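Local structure of uncharacterized protein (3R87) at residues V40-L49 against P125-M133. The protein is probably a hot-dog-fold thioesterase of the 4-hydroxybenzoyl-CoA thioesterase family, hydrolysing acyl thioesters. Sequence-based numbering, arbitrary orientation.
Sequences VIDSDKLATL and PADILASMM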
loop_
_atom_site.group_PDB
_atom_site.type_symbol
_atom_site.label_atom_id
_atom_site.label_comp_id
_atom_site.label_asym_id
_atom_site.label_seq_id
_atom_site.Cartn_x
_atom_site.Cartn_y
_atom_site.Cartn_z
ATOM N N VAL A 40 17.714 -11.690 -4.838
ATOM C CA VAL A 40 19.148 -11.776 -5.122
ATOM C C VAL A 40 19.896 -12.102 -3.847
ATOM O O VAL A 40 20.802 -12.967 -3.830
ATOM C CB VAL A 40 19.669 -10.521 -5.784
ATOM C CG1 VAL A 40 21.183 -10.563 -5.917
ATOM C CG2 VAL A 40 19.027 -10.293 -7.104
ATOM N N ILE A 41 19.568 -11.418 -2.758
ATOM C CA ILE A 41 20.287 -11.539 -1.506
ATOM C C ILE A 41 20.006 -12.844 -0.754
ATOM O O ILE A 41 20.908 -13.437 -0.176
ATOM C CB ILE A 41 19.963 -10.323 -0.606
ATOM C CG1 ILE A 41 20.497 -9.018 -1.214
ATOM C CG2 ILE A 41 20.502 -10.556 0.825
ATOM C CD1 ILE A 41 19.865 -7.789 -0.602
ATOM N N ASP A 42 18.754 -13.293 -0.812
ATOM C CA ASP A 42 18.138 -14.388 -0.085
ATOM C C ASP A 42 17.414 -13.786 1.112
ATOM O O ASP A 42 18.034 -13.290 2.086
ATOM C CB ASP A 42 19.125 -15.476 0.373
ATOM C CG ASP A 42 18.425 -16.692 0.915
ATOM O OD1 ASP A 42 19.047 -17.733 0.827
ATOM O OD2 ASP A 42 17.472 -16.618 1.564
ATOM N N SER A 43 16.084 -13.836 1.091
ATOM C CA SER A 43 15.314 -13.220 2.143
ATOM C C SER A 43 15.534 -13.888 3.497
ATOM O O SER A 43 15.420 -13.234 4.514
ATOM C CB SER A 43 13.820 -13.296 1.736
ATOM O OG SER A 43 13.474 -14.596 1.294
ATOM N N ASP A 44 15.839 -15.199 3.526
ATOM C CA ASP A 44 16.101 -15.826 4.776
ATOM C C ASP A 44 17.340 -15.279 5.454
ATOM O O ASP A 44 17.422 -15.152 6.663
ATOM C CB ASP A 44 16.287 -17.366 4.590
ATOM C CG ASP A 44 15.005 -18.093 4.417
ATOM O OD1 ASP A 44 13.903 -17.576 4.746
ATOM O OD2 ASP A 44 15.077 -19.285 4.077
ATOM N N LYS A 45 18.342 -14.957 4.624
ATOM C CA LYS A 45 19.562 -14.317 5.158
ATOM C C LYS A 45 19.301 -12.943 5.655
ATOM O O LYS A 45 19.842 -12.527 6.654
ATOM C CB LYS A 45 20.660 -14.272 4.119
ATOM C CG LYS A 45 21.122 -15.675 3.709
ATOM C CD LYS A 45 22.394 -15.676 3.221
ATOM C CE LYS A 45 22.798 -17.167 3.072
ATOM N NZ LYS A 45 23.485 -17.785 4.267
ATOM N N LEU A 46 18.406 -12.179 4.966
ATOM C CA LEU A 46 18.029 -10.873 5.474
ATOM C C LEU A 46 17.302 -11.009 6.833
ATOM O O LEU A 46 17.544 -10.222 7.718
ATOM C CB LEU A 46 17.091 -10.185 4.487
ATOM C CG LEU A 46 17.734 -9.721 3.236
ATOM C CD1 LEU A 46 16.673 -9.173 2.276
ATOM C CD2 LEU A 46 18.854 -8.711 3.455
ATOM N N ALA A 47 16.398 -11.985 6.974
ATOM C CA ALA A 47 15.682 -12.133 8.209
ATOM C C ALA A 47 16.676 -12.531 9.324
ATOM O O ALA A 47 16.483 -12.012 10.429
ATOM C CB ALA A 47 14.606 -13.174 8.055
ATOM N N THR A 48 17.579 -13.474 9.055
ATOM C CA THR A 48 18.582 -13.901 10.087
ATOM C C THR A 48 19.469 -12.725 10.446
ATOM O O THR A 48 19.751 -12.515 11.641
ATOM C CB THR A 48 19.404 -15.065 9.527
ATOM O OG1 THR A 48 18.526 -16.202 9.243
ATOM C CG2 THR A 48 20.506 -15.475 10.493
ATOM N N LEU A 49 19.907 -11.967 9.467
ATOM C CA LEU A 49 20.818 -10.821 9.756
ATOM C C LEU A 49 20.099 -9.803 10.682
ATOM O O LEU A 49 20.659 -9.286 11.621
ATOM C CB LEU A 49 21.282 -10.188 8.447
ATOM C CG LEU A 49 22.211 -8.948 8.556
ATOM C CD1 LEU A 49 23.596 -9.366 9.113
ATOM C CD2 LEU A 49 22.376 -8.241 7.258
ATOM N N PRO A 125 27.821 -7.329 5.079
ATOM C CA PRO A 125 28.410 -8.558 5.655
ATOM C C PRO A 125 28.868 -9.513 4.584
ATOM O O PRO A 125 28.207 -9.725 3.565
ATOM C CB PRO A 125 27.245 -9.101 6.485
ATOM C CG PRO A 125 26.413 -7.902 6.847
ATOM C CD PRO A 125 26.454 -7.033 5.586
ATOM N N ALA A 126 29.999 -10.208 4.830
ATOM C CA ALA A 126 30.505 -11.183 3.872
ATOM C C ALA A 126 29.485 -12.273 3.537
ATOM O O ALA A 126 29.423 -12.726 2.411
ATOM C CB ALA A 126 31.757 -11.906 4.444
ATOM N N ASP A 127 28.690 -12.692 4.499
ATOM C CA ASP A 127 27.723 -13.742 4.183
ATOM C C ASP A 127 26.633 -13.289 3.251
ATOM O O ASP A 127 26.152 -14.094 2.424
ATOM C CB ASP A 127 27.037 -14.166 5.427
ATOM C CG ASP A 127 26.217 -15.456 5.215
ATOM O OD1 ASP A 127 26.671 -16.493 4.646
ATOM O OD2 ASP A 127 25.047 -15.408 5.623
ATOM N N ILE A 128 26.279 -12.002 3.324
ATOM C CA ILE A 128 25.335 -11.424 2.366
ATOM C C ILE A 128 25.972 -11.366 1.008
ATOM O O ILE A 128 25.374 -11.751 0.005
ATOM C CB ILE A 128 24.834 -10.068 2.850
ATOM C CG1 ILE A 128 24.007 -10.196 4.130
ATOM C CG2 ILE A 128 24.082 -9.360 1.740
ATOM C CD1 ILE A 128 22.689 -10.915 3.966
ATOM N N LEU A 129 27.243 -10.852 0.959
ATOM C CA LEU A 129 27.906 -10.791 -0.348
ATOM C C LEU A 129 28.066 -12.205 -0.941
ATOM O O LEU A 129 27.859 -12.381 -2.127
ATOM C CB LEU A 129 29.298 -10.141 -0.206
ATOM C CG LEU A 129 29.353 -8.658 0.234
ATOM C CD1 LEU A 129 30.816 -8.210 0.604
ATOM C CD2 LEU A 129 28.731 -7.847 -0.878
ATOM N N ALA A 130 28.357 -13.166 -0.112
ATOM C CA ALA A 130 28.487 -14.557 -0.616
ATOM C C ALA A 130 27.197 -15.026 -1.237
ATOM O O ALA A 130 27.207 -15.659 -2.283
ATOM C CB ALA A 130 28.894 -15.458 0.520
ATOM N N SER A 131 26.089 -14.729 -0.537
ATOM C CA SER A 131 24.797 -15.158 -0.989
ATOM C C SER A 131 24.501 -14.497 -2.340
ATOM O O SER A 131 23.914 -15.075 -3.242
ATOM C CB SER A 131 23.737 -14.927 0.080
ATOM O OG SER A 131 22.539 -15.464 -0.265
ATOM N N MET A 132 24.760 -13.187 -2.386
ATOM C CA MET A 132 24.510 -12.421 -3.608
ATOM C C MET A 132 25.273 -12.955 -4.767
ATOM O O MET A 132 24.737 -12.976 -5.892
ATOM C CB MET A 132 24.927 -10.955 -3.425
ATOM C CG MET A 132 23.984 -10.183 -2.482
ATOM S SD MET A 132 24.609 -8.596 -1.944
ATOM C CE MET A 132 24.847 -7.715 -3.501
ATOM N N MET A 133 26.512 -13.392 -4.574
ATOM C CA MET A 133 27.331 -13.873 -5.658
ATOM C C MET A 133 27.182 -15.404 -5.857
ATOM O O MET A 133 27.756 -15.987 -6.786
ATOM C CB MET A 133 28.779 -13.493 -5.372
ATOM C CG MET A 133 29.013 -11.961 -5.692
ATOM S SD MET A 133 30.543 -11.720 -4.834
ATOM C CE MET A 133 31.502 -12.070 -6.287
HETATM O O HOH W 1 20.887 -15.627 -3.089
HETATM O O HOH W 2 21.927 -14.375 -5.898
HETATM O O HOH W 3 21.733 -17.944 -0.566
#
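Ile128 lays its CD1 methyl over Ile41 and the root of Lys45: CD1 lies 3.8 Å from Ile41 CG2, with Lys45 CB at a similar range. Its CG1 branch stands beside the backbone N, which brings CD1 to both. Leu49 crosses that branch at about a right angle, its CD2 4.0 Å from Ile128 CG1, while its other methyl, CD1, meets CG of the Pro125 ring. At the far end, Met132 runs alongside Ile41, pointing the same way, and its CG packs 3.9 Å from Ile41 CG1. Phe57 of strand 56-66 touches Leu49, Pro125 and Ile128, and Phe82 and Trp92 touch both Val40 and Met132, so this apolar row faces the sheet.

The polar evidence centres on Ser131. Its OG, anti to the backbone N (chi1 -173°), donates to Ile41 O at 2.6 Å, from 34° off the carbonyl plane. That carbonyl belongs to the break between helices 28-41 and 43-53, where Asp42 adopts positive phi and caps the second helix by accepting from Asp44 N at its OD2 (2.9 Å). A water donates to both Asp42 OD1 and Ser131 OG, tying the cap to the serine. Lys45 then passes over Ser131, its CD tight against Ser131 CB at 3.5 Å, and bends at its last torsion; in one of two conformers of Asp127, NZ forms a salt bridge to the syn lone pair of Asp127 OD2 (3.2 Å). Asp127 and His53, whose side chain lies close to Leu49, have been seen to bind magnesium, although none is bound to this chain here. The axes of segments 43-49 and 126-133 come within 10.5 Å at 174°, so the C-terminal helix packs nearly antiparallel to the second part of the interrupted hot-dog helix.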